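Local coordinates for major capsid protein (Paramecium bursaria Chlorella virus 1, PDB 5TIP), which self-assembles as trimers into the large icosahedral, pseudo T=169 capsid of a chlorella virus, forming its glycosylated outer shell, at residues V95-E98 with R103-K106; Y108-R113 with A412-A417; L226-Q231 with P257-A262. All blocks are in the same frame, centred on the assembly; numbering follows the deposited sequence.

The three contacts lie across the middle of a subunit built, as in other double jelly-roll capsid proteins, from two consecutive beta domains. Interaction 1 is a hairpin of the N-terminal half, and its second strand, 102-108, runs straight into helix 109-119, which interaction 2 sets against strand 412-426 of the C-terminal half. Interaction 3 joins strands 223-237 and 257-266, which both pair with strand 412-426, and falls in sequence between the two segments of interaction 2. Centres are about 13 to 16 Å apart. Interaction 1 meets interaction 3 through probable hydrogen bonds of Ile-104 with Gln-229 and of Asp-105 with Leu-230, and Trp-111 packs on Leu-230 and Tyr-260, so the subunit's two halves are tied together here.

Interaction 1 (V95-E98 with R103-K106); sequences VELE and RIDK
The carbonyl oxygen of Leu-97 receives two groups from the opposing strand: Ile-104 N makes a 2.7 Å hydrogen bond to Leu-97 O, its donor tilted out of the carbonyl plane, and the CA-H of Arg-103 points at the same oxygen. One residue further along, Leu-97 N donates to Asp-105 O at 2.8 Å. Ile-104 and Asp-105 thus both face Leu-97, a classic beta bulge in the antiparallel hairpin of strands 92-99 and 102-108.

The register shift accompanies a diagonal ion pair on the face that carries Glu-96, Glu-98, Arg-103 and Lys-106. Glu-96 stretches out with CG anti to its backbone N (chi1 -180°), while Arg-103 bends at its third torsion. Arg-103 NE reaches Glu-96 OE2 at 2.8 Å. That oxygen sits in the guanidinium plane, at its edge, but the donor comes to it from above the carboxylate, and the two flat groups stand nearly perpendicular, at 88°. Lys-106 CD lies over the centre of one guanidinium face, 3.6 Å above the plane, and Lys-106 CG approaches Glu-96 CB.

On the other side of the hairpin, Leu-97 CD2 packs against Ile-104 CB at 3.8 Å, with Phe-153 also touching both residues. Asp-105 turns its carboxylate away from strand 92-99: OD1 accepts the N-H groups of Lys-106 and Leu-230, and OD2 bonds to His-107. The hairpin therefore has a charged face, where the Arg-103 salt bridge, with the Lys-106 ammonium farther off, would probably hold Glu-96 ionised, and a buried side where apolar packing sits beside a carboxylate met by several polar partners.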
loop_
_atom_site.group_PDB
_atom_site.type_symbol
_atom_site.label_atom_id
_atom_site.label_comp_id
_atom_site.label_asym_id
_atom_site.label_seq_id
_atom_site.Cartn_x
_atom_site.Cartn_y
_atom_site.Cartn_z
ATOM N N VAL A 95 18.114 4.564 21.934
ATOM C CA VAL A 95 17.168 4.164 22.968
ATOM C C VAL A 95 17.442 2.710 23.326
ATOM O O VAL A 95 17.591 1.862 22.440
ATOM C CB VAL A 95 15.705 4.366 22.520
ATOM C CG1 VAL A 95 15.472 3.765 21.141
ATOM C CG2 VAL A 95 14.742 3.781 23.543
ATOM N N GLU A 96 17.540 2.430 24.623
ATOM C CA GLU A 96 17.902 1.116 25.136
ATOM C C GLU A 96 16.762 0.558 25.974
ATOM O O GLU A 96 16.228 1.254 26.844
ATOM C CB GLU A 96 19.180 1.199 25.974
ATOM C CG GLU A 96 19.645 -0.124 26.551
ATOM C CD GLU A 96 20.847 0.041 27.457
ATOM O OE1 GLU A 96 21.261 1.196 27.690
ATOM O OE2 GLU A 96 21.376 -0.980 27.942
ATOM N N LEU A 97 16.390 -0.692 25.710
ATOM C CA LEU A 97 15.361 -1.389 26.471
ATOM C C LEU A 97 16.023 -2.305 27.493
ATOM O O LEU A 97 16.908 -3.093 27.146
ATOM C CB LEU A 97 14.448 -2.195 25.547
ATOM C CG LEU A 97 13.421 -3.076 26.259
ATOM C CD1 LEU A 97 12.389 -2.218 26.975
ATOM C CD2 LEU A 97 12.753 -4.029 25.283
ATOM N N GLU A 98 15.591 -2.202 28.750
ATOM C CA GLU A 98 16.197 -2.936 29.854
ATOM C C GLU A 98 15.119 -3.586 30.708
ATOM O O GLU A 98 14.149 -2.925 31.093
ATOM C CB GLU A 98 17.054 -2.001 30.715
ATOM C CG GLU A 98 17.702 -2.668 31.912
ATOM C CD GLU A 98 18.417 -1.675 32.809
ATOM O OE1 GLU A 98 19.507 -1.198 32.426
ATOM O OE2 GLU A 98 17.883 -1.366 33.896
ATOM N N ARG A 103 19.981 -5.597 29.413
ATOM C CA ARG A 103 19.603 -4.996 28.141
ATOM C C ARG A 103 18.914 -6.028 27.258
ATOM O O ARG A 103 19.465 -7.101 26.992
ATOM C CB ARG A 103 20.829 -4.431 27.427
ATOM C CG ARG A 103 20.533 -3.907 26.033
ATOM C CD ARG A 103 21.807 -3.597 25.269
ATOM N NE ARG A 103 22.551 -2.489 25.858
ATOM C CZ ARG A 103 23.658 -1.976 25.333
ATOM N NH1 ARG A 103 24.148 -2.471 24.204
ATOM N NH2 ARG A 103 24.276 -0.967 25.933
ATOM N N ILE A 104 17.712 -5.697 26.796
ATOM C CA ILE A 104 16.983 -6.568 25.881
ATOM C C ILE A 104 17.242 -6.185 24.432
ATOM O O ILE A 104 17.401 -7.053 23.570
ATOM C CB ILE A 104 15.480 -6.527 26.217
ATOM C CG1 ILE A 104 15.265 -6.842 27.697
ATOM C CG2 ILE A 104 14.709 -7.505 25.350
ATOM C CD1 ILE A 104 15.790 -8.195 28.117
ATOM N N ASP A 105 17.298 -4.887 24.148
ATOM C CA ASP A 105 17.553 -4.400 22.801
ATOM C C ASP A 105 17.996 -2.950 22.904
ATOM O O ASP A 105 17.733 -2.273 23.902
ATOM C CB ASP A 105 16.308 -4.533 21.916
ATOM C CG ASP A 105 16.641 -4.547 20.440
ATOM O OD1 ASP A 105 17.842 -4.506 20.099
ATOM O OD2 ASP A 105 15.700 -4.600 19.619
ATOM N N LYS A 106 18.677 -2.477 21.862
ATOM C CA LYS A 106 19.105 -1.085 21.815
ATOM C C LYS A 106 19.115 -0.624 20.368
ATOM O O LYS A 106 19.704 -1.285 19.508
ATOM C CB LYS A 106 20.489 -0.901 22.448
ATOM C CG LYS A 106 20.992 0.533 22.405
ATOM C CD LYS A 106 22.280 0.702 23.196
ATOM C CE LYS A 106 22.736 2.153 23.199
ATOM N NZ LYS A 106 23.944 2.359 24.045
#

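Interaction 2 (Y108-R113 with A412-A417); sequences YNDWFR and ALNIYA
Helix 109-113 lies across strand 412-417 at 75°, its axis 10.3 Å from that of the strand, so side chains alone bridge the gap. Tyr-416 does most of this. With CG beside its backbone N (chi1 -60°), its ring extends from the strand toward the first turn of the helix, where Tyr-416 OH donates a very short hydrogen bond of 2.5 Å to Asp-110 OD2. The carboxylate oxygen meets the phenol at its edge, close to the ring plane, and the two planes are turned 33° from each other.

Trp-111, the next residue on the helix, covers one face of the same tyrosine. Its CE3 stands 3.6 Å from Tyr-416 CG, displaced from the ring centre toward the rim, and CZ3 rests near Tyr-416 CB. The rings are inclined at 49°, an oblique pairing in which the side chains run antiparallel, each overlapping the other's flank. Farther along, Trp-111 CB touches Tyr-416 CE1 at 3.9 Å.

Because helix 109-119 belongs to the N-terminal half of the subunit and strand 412-426 to the C-terminal half, this packing forms part of the junction between the two domains of the double jelly roll. Leu-230 and Tyr-260, from the strands flanking 412-426, also touch Trp-111, and Phe-232 stacks with Tyr-416.

The other carboxylate oxygen, Asp-110 OD1, is bonded to the hydroxyl of Tyr-274. Asn-414 comes near Asp-110 but spends its amide on other partners: OD1 pairs with Ser-235 OG and ND2 with Asn-264 OD1.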
loop_
_atom_site.group_PDB
_atom_site.type_symbol
_atom_site.label_atom_id
_atom_site.label_comp_id
_atom_site.label_asym_id
_atom_site.label_seq_id
_atom_site.Cartn_x
_atom_site.Cartn_y
_atom_site.Cartn_z
ATOM N N TYR A 108 19.283 2.836 17.437
ATOM C CA TYR A 108 19.983 4.080 17.160
ATOM C C TYR A 108 19.205 4.860 16.108
ATOM O O TYR A 108 18.403 4.295 15.362
ATOM C CB TYR A 108 21.418 3.816 16.679
ATOM C CG TYR A 108 22.190 2.869 17.573
ATOM C CD1 TYR A 108 22.106 1.495 17.394
ATOM C CD2 TYR A 108 22.989 3.347 18.603
ATOM C CE1 TYR A 108 22.800 0.622 18.209
ATOM C CE2 TYR A 108 23.689 2.479 19.424
ATOM C CZ TYR A 108 23.591 1.118 19.221
ATOM O OH TYR A 108 24.282 0.248 20.032
ATOM N N ASN A 109 19.447 6.175 16.052
ATOM C CA ASN A 109 18.702 7.006 15.110
ATOM C C ASN A 109 18.991 6.618 13.665
ATOM O O ASN A 109 18.100 6.703 12.813
ATOM C CB ASN A 109 19.000 8.491 15.337
ATOM C CG ASN A 109 20.473 8.817 15.258
ATOM O OD1 ASN A 109 21.305 7.944 15.017
ATOM N ND2 ASN A 109 20.806 10.087 15.451
ATOM N N ASP A 110 20.219 6.185 13.366
ATOM C CA ASP A 110 20.513 5.748 12.006
ATOM C C ASP A 110 19.800 4.443 11.680
ATOM O O ASP A 110 19.513 4.172 10.508
ATOM C CB ASP A 110 22.021 5.604 11.802
ATOM C CG ASP A 110 22.387 5.294 10.359
ATOM O OD1 ASP A 110 22.225 6.184 9.497
ATOM O OD2 ASP A 110 22.838 4.163 10.085
ATOM N N TRP A 111 19.506 3.622 12.690
ATOM C CA TRP A 111 18.669 2.454 12.444
ATOM C C TRP A 111 17.233 2.866 12.148
ATOM O O TRP A 111 16.594 2.307 11.250
ATOM C CB TRP A 111 18.703 1.500 13.634
ATOM C CG TRP A 111 17.650 0.447 13.523
ATOM C CD1 TRP A 111 16.575 0.272 14.341
ATOM C CD2 TRP A 111 17.554 -0.563 12.512
ATOM N NE1 TRP A 111 15.820 -0.792 13.910
ATOM C CE2 TRP A 111 16.400 -1.321 12.788
ATOM C CE3 TRP A 111 18.335 -0.903 11.402
ATOM C CZ2 TRP A 111 16.010 -2.400 11.998
ATOM C CZ3 TRP A 111 17.945 -1.971 10.619
ATOM C CH2 TRP A 111 16.793 -2.708 10.920
ATOM N N PHE A 112 16.746 3.847 12.854
ATOM C CA PHE A 112 15.437 4.369 12.606
ATOM C C PHE A 112 15.412 4.854 11.155
ATOM O O PHE A 112 14.460 4.611 10.470
ATOM C CB PHE A 112 15.099 5.483 13.598
ATOM C CG PHE A 112 14.545 5.000 14.885
ATOM C CD1 PHE A 112 15.106 3.987 15.548
ATOM C CD2 PHE A 112 13.418 5.554 15.407
ATOM C CE1 PHE A 112 14.596 3.527 16.704
ATOM C CE2 PHE A 112 12.866 5.077 16.582
ATOM C CZ PHE A 112 13.473 4.053 17.235
ATOM N N ARG A 113 16.472 5.524 10.706
ATOM C CA ARG A 113 16.539 6.005 9.331
ATOM C C ARG A 113 16.617 4.841 8.350
ATOM O O ARG A 113 15.982 4.871 7.290
ATOM C CB ARG A 113 17.739 6.935 9.157
ATOM C CG ARG A 113 17.796 7.654 7.814
ATOM C CD ARG A 113 17.070 8.995 7.848
ATOM N NE ARG A 113 15.673 8.853 8.250
ATOM C CZ ARG A 113 14.690 8.524 7.421
ATOM N NH1 ARG A 113 14.947 8.306 6.138
ATOM N NH2 ARG A 113 13.450 8.410 7.873
ATOM N N ALA A 412 31.405 6.332 6.595
ATOM C CA ALA A 412 30.832 5.593 7.715
ATOM C C ALA A 412 29.972 4.464 7.160
ATOM O O ALA A 412 28.915 4.711 6.571
ATOM C CB ALA A 412 30.020 6.516 8.620
ATOM N N LEU A 413 30.429 3.228 7.346
ATOM C CA LEU A 413 29.698 2.039 6.920
ATOM C C LEU A 413 28.981 1.457 8.133
ATOM O O LEU A 413 29.624 0.951 9.059
ATOM C CB LEU A 413 30.639 1.015 6.288
ATOM C CG LEU A 413 30.070 -0.387 6.049
ATOM C CD1 LEU A 413 28.866 -0.330 5.122
ATOM C CD2 LEU A 413 31.136 -1.317 5.485
ATOM N N ASN A 414 27.654 1.532 8.127
ATOM C CA ASN A 414 26.828 0.998 9.202
ATOM C C ASN A 414 26.191 -0.302 8.731
ATOM O O ASN A 414 25.432 -0.304 7.759
ATOM C CB ASN A 414 25.750 2.001 9.612
ATOM C CG ASN A 414 26.322 3.346 10.005
ATOM O OD1 ASN A 414 26.843 3.515 11.106
ATOM N ND2 ASN A 414 26.221 4.316 9.105
ATOM N N ILE A 415 26.496 -1.400 9.417
ATOM C CA ILE A 415 25.964 -2.714 9.080
ATOM C C ILE A 415 25.055 -3.161 10.213
ATOM O O ILE A 415 25.474 -3.203 11.377
ATOM C CB ILE A 415 27.084 -3.735 8.833
ATOM C CG1 ILE A 415 28.068 -3.202 7.791
ATOM C CG2 ILE A 415 26.502 -5.063 8.377
ATOM C CD1 ILE A 415 29.260 -4.098 7.566
ATOM N N TYR A 416 23.811 -3.493 9.877
ATOM C CA TYR A 416 22.817 -3.910 10.852
ATOM C C TYR A 416 22.416 -5.359 10.609
ATOM O O TYR A 416 22.433 -5.845 9.474
ATOM C CB TYR A 416 21.575 -3.014 10.798
ATOM C CG TYR A 416 21.868 -1.561 11.084
ATOM C CD1 TYR A 416 21.979 -1.099 12.388
ATOM C CD2 TYR A 416 22.046 -0.653 10.050
ATOM C CE1 TYR A 416 22.251 0.228 12.655
ATOM C CE2 TYR A 416 22.321 0.675 10.307
ATOM C CZ TYR A 416 22.422 1.109 11.612
ATOM O OH TYR A 416 22.695 2.430 11.875
ATOM N N ALA A 417 22.056 -6.040 11.692
ATOM C CA ALA A 417 21.563 -7.407 11.624
ATOM C C ALA A 417 20.370 -7.544 12.555
ATOM O O ALA A 417 20.423 -7.098 13.705
ATOM C CB ALA A 417 22.654 -8.414 12.007
#

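Interaction 3 (L226-Q231 with P257-A262); sequences LIEQLQ and PTKYLA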
loop_
_atom_site.group_PDB
_atom_site.type_symbol
_atom_site.label_atom_id
_atom_site.label_comp_id
_atom_site.label_asym_id
_atom_site.label_seq_id
_atom_site.Cartn_x
_atom_site.Cartn_y
_atom_site.Cartn_z
ATOM N N LEU A 226 9.177 -15.337 21.424
ATOM C CA LEU A 226 10.163 -15.300 20.346
ATOM C C LEU A 226 10.261 -13.854 19.884
ATOM O O LEU A 226 9.375 -13.350 19.190
ATOM C CB LEU A 226 9.767 -16.232 19.207
ATOM C CG LEU A 226 10.761 -16.344 18.047
ATOM C CD1 LEU A 226 12.097 -16.893 18.522
ATOM C CD2 LEU A 226 10.192 -17.197 16.923
ATOM N N ILE A 227 11.337 -13.181 20.276
ATOM C CA ILE A 227 11.489 -11.753 20.045
ATOM C C ILE A 227 12.563 -11.522 18.988
ATOM O O ILE A 227 13.278 -12.437 18.578
ATOM C CB ILE A 227 11.821 -10.991 21.343
ATOM C CG1 ILE A 227 13.270 -11.251 21.760
ATOM C CG2 ILE A 227 10.868 -11.392 22.454
ATOM C CD1 ILE A 227 13.727 -10.411 22.930
ATOM N N GLU A 228 12.672 -10.273 18.552
ATOM C CA GLU A 228 13.689 -9.858 17.602
ATOM C C GLU A 228 14.600 -8.831 18.257
ATOM O O GLU A 228 14.174 -8.059 19.121
ATOM C CB GLU A 228 13.057 -9.278 16.334
ATOM C CG GLU A 228 12.250 -10.298 15.552
ATOM C CD GLU A 228 11.659 -9.736 14.276
ATOM O OE1 GLU A 228 12.051 -8.619 13.879
ATOM O OE2 GLU A 228 10.795 -10.409 13.675
ATOM N N GLN A 229 15.861 -8.831 17.838
ATOM C CA GLN A 229 16.860 -7.917 18.360
ATOM C C GLN A 229 17.600 -7.263 17.205
ATOM O O GLN A 229 17.645 -7.788 16.091
ATOM C CB GLN A 229 17.871 -8.636 19.261
ATOM C CG GLN A 229 17.291 -9.240 20.516
ATOM C CD GLN A 229 18.330 -10.012 21.297
ATOM O OE1 GLN A 229 18.895 -10.988 20.803
ATOM N NE2 GLN A 229 18.603 -9.570 22.516
ATOM N N LEU A 230 18.184 -6.105 17.485
ATOM C CA LEU A 230 19.048 -5.423 16.538
ATOM C C LEU A 230 20.497 -5.596 16.970
ATOM O O LEU A 230 20.818 -5.489 18.158
ATOM C CB LEU A 230 18.704 -3.935 16.439
ATOM C CG LEU A 230 19.604 -3.138 15.491
ATOM C CD1 LEU A 230 19.314 -3.491 14.039
ATOM C CD2 LEU A 230 19.467 -1.644 15.730
ATOM N N GLN A 231 21.366 -5.871 16.006
ATOM C CA GLN A 231 22.796 -5.967 16.251
ATOM C C GLN A 231 23.496 -4.868 15.473
ATOM O O GLN A 231 23.227 -4.673 14.283
ATOM C CB GLN A 231 23.349 -7.339 15.856
ATOM C CG GLN A 231 22.733 -8.494 16.623
ATOM C CD GLN A 231 23.341 -9.832 16.254
ATOM O OE1 GLN A 231 24.501 -10.106 16.562
ATOM N NE2 GLN A 231 22.561 -10.673 15.586
ATOM N N PRO A 257 20.344 -16.680 15.111
ATOM C CA PRO A 257 19.668 -16.771 13.807
ATOM C C PRO A 257 19.226 -15.398 13.323
ATOM O O PRO A 257 18.396 -14.734 13.949
ATOM C CB PRO A 257 18.473 -17.686 14.096
ATOM C CG PRO A 257 18.900 -18.500 15.264
ATOM C CD PRO A 257 19.739 -17.583 16.105
ATOM N N THR A 258 19.784 -14.977 12.190
ATOM C CA THR A 258 19.612 -13.627 11.672
ATOM C C THR A 258 18.663 -13.642 10.481
ATOM O O THR A 258 18.813 -14.465 9.572
ATOM C CB THR A 258 20.963 -13.033 11.265
ATOM O OG1 THR A 258 21.820 -12.972 12.413
ATOM C CG2 THR A 258 20.792 -11.633 10.698
ATOM N N LYS A 259 17.695 -12.721 10.486
ATOM C CA LYS A 259 16.723 -12.640 9.400
ATOM C C LYS A 259 17.314 -11.985 8.158
ATOM O O LYS A 259 17.101 -12.467 7.040
ATOM C CB LYS A 259 15.488 -11.863 9.855
ATOM C CG LYS A 259 14.928 -12.302 11.188
ATOM C CD LYS A 259 13.775 -11.408 11.609
ATOM C CE LYS A 259 12.637 -11.472 10.606
ATOM N NZ LYS A 259 11.478 -10.647 11.038
ATOM N N TYR A 260 18.041 -10.885 8.328
ATOM C CA TYR A 260 18.558 -10.139 7.191
ATOM C C TYR A 260 19.723 -9.271 7.641
ATOM O O TYR A 260 19.925 -9.036 8.835
ATOM C CB TYR A 260 17.462 -9.280 6.544
ATOM C CG TYR A 260 16.807 -8.291 7.489
ATOM C CD1 TYR A 260 17.354 -7.032 7.701
ATOM C CD2 TYR A 260 15.640 -8.619 8.167
ATOM C CE1 TYR A 260 16.759 -6.128 8.562
ATOM C CE2 TYR A 260 15.037 -7.720 9.030
ATOM C CZ TYR A 260 15.600 -6.477 9.223
ATOM O OH TYR A 260 15.007 -5.578 10.080
ATOM N N LEU A 261 20.494 -8.811 6.661
ATOM C CA LEU A 261 21.520 -7.799 6.860
ATOM C C LEU A 261 21.140 -6.539 6.096
ATOM O O LEU A 261 20.692 -6.610 4.948
ATOM C CB LEU A 261 22.892 -8.293 6.394
ATOM C CG LEU A 261 23.462 -9.549 7.052
ATOM C CD1 LEU A 261 24.849 -9.842 6.505
ATOM C CD2 LEU A 261 23.504 -9.393 8.561
ATOM N N ALA A 262 21.309 -5.389 6.738
ATOM C CA ALA A 262 21.051 -4.099 6.115
ATOM C C ALA A 262 22.225 -3.174 6.389
ATOM O O ALA A 262 22.721 -3.110 7.518
ATOM C CB ALA A 262 19.755 -3.473 6.635
#
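Glu-228 and Lys-259 both place CG anti to the carbonyl carbon (chi1 -65° and -48°); from there the glutamate runs on extended, while the lysine bends at its third torsion and swings its ammonium across to the acid. The side chains meet at about a right angle. Lys-259 NZ binds Glu-228 OE2 at 2.7 Å in a salt bridge, approaching from above the carboxylate plane, and Lys-259 CD lies 3.8 Å from Glu-228 CD.

Strands 223-237 and 257-266 do not pair directly: strand 412-426 runs between them in the antiparallel sheet, and the nearest CA atoms, those of Glu-228 and Lys-259, are 9.2 Å apart. The ion pair therefore spans the intervening strand, which contributes Lys-418 as a partner of Glu-228 OE1. Arg-362 reaches that same oxygen, and the lysine NZ also donates to the carbonyls of Pro-359 and Gly-361.

Nearby, Leu-226 and Pro-257 pack against Leu-17 and Gln-13 of a neighbouring subunit. With three basic groups around one buried carboxylate, Glu-228 is probably held ionised, and its negative charge would compensate part of theirs.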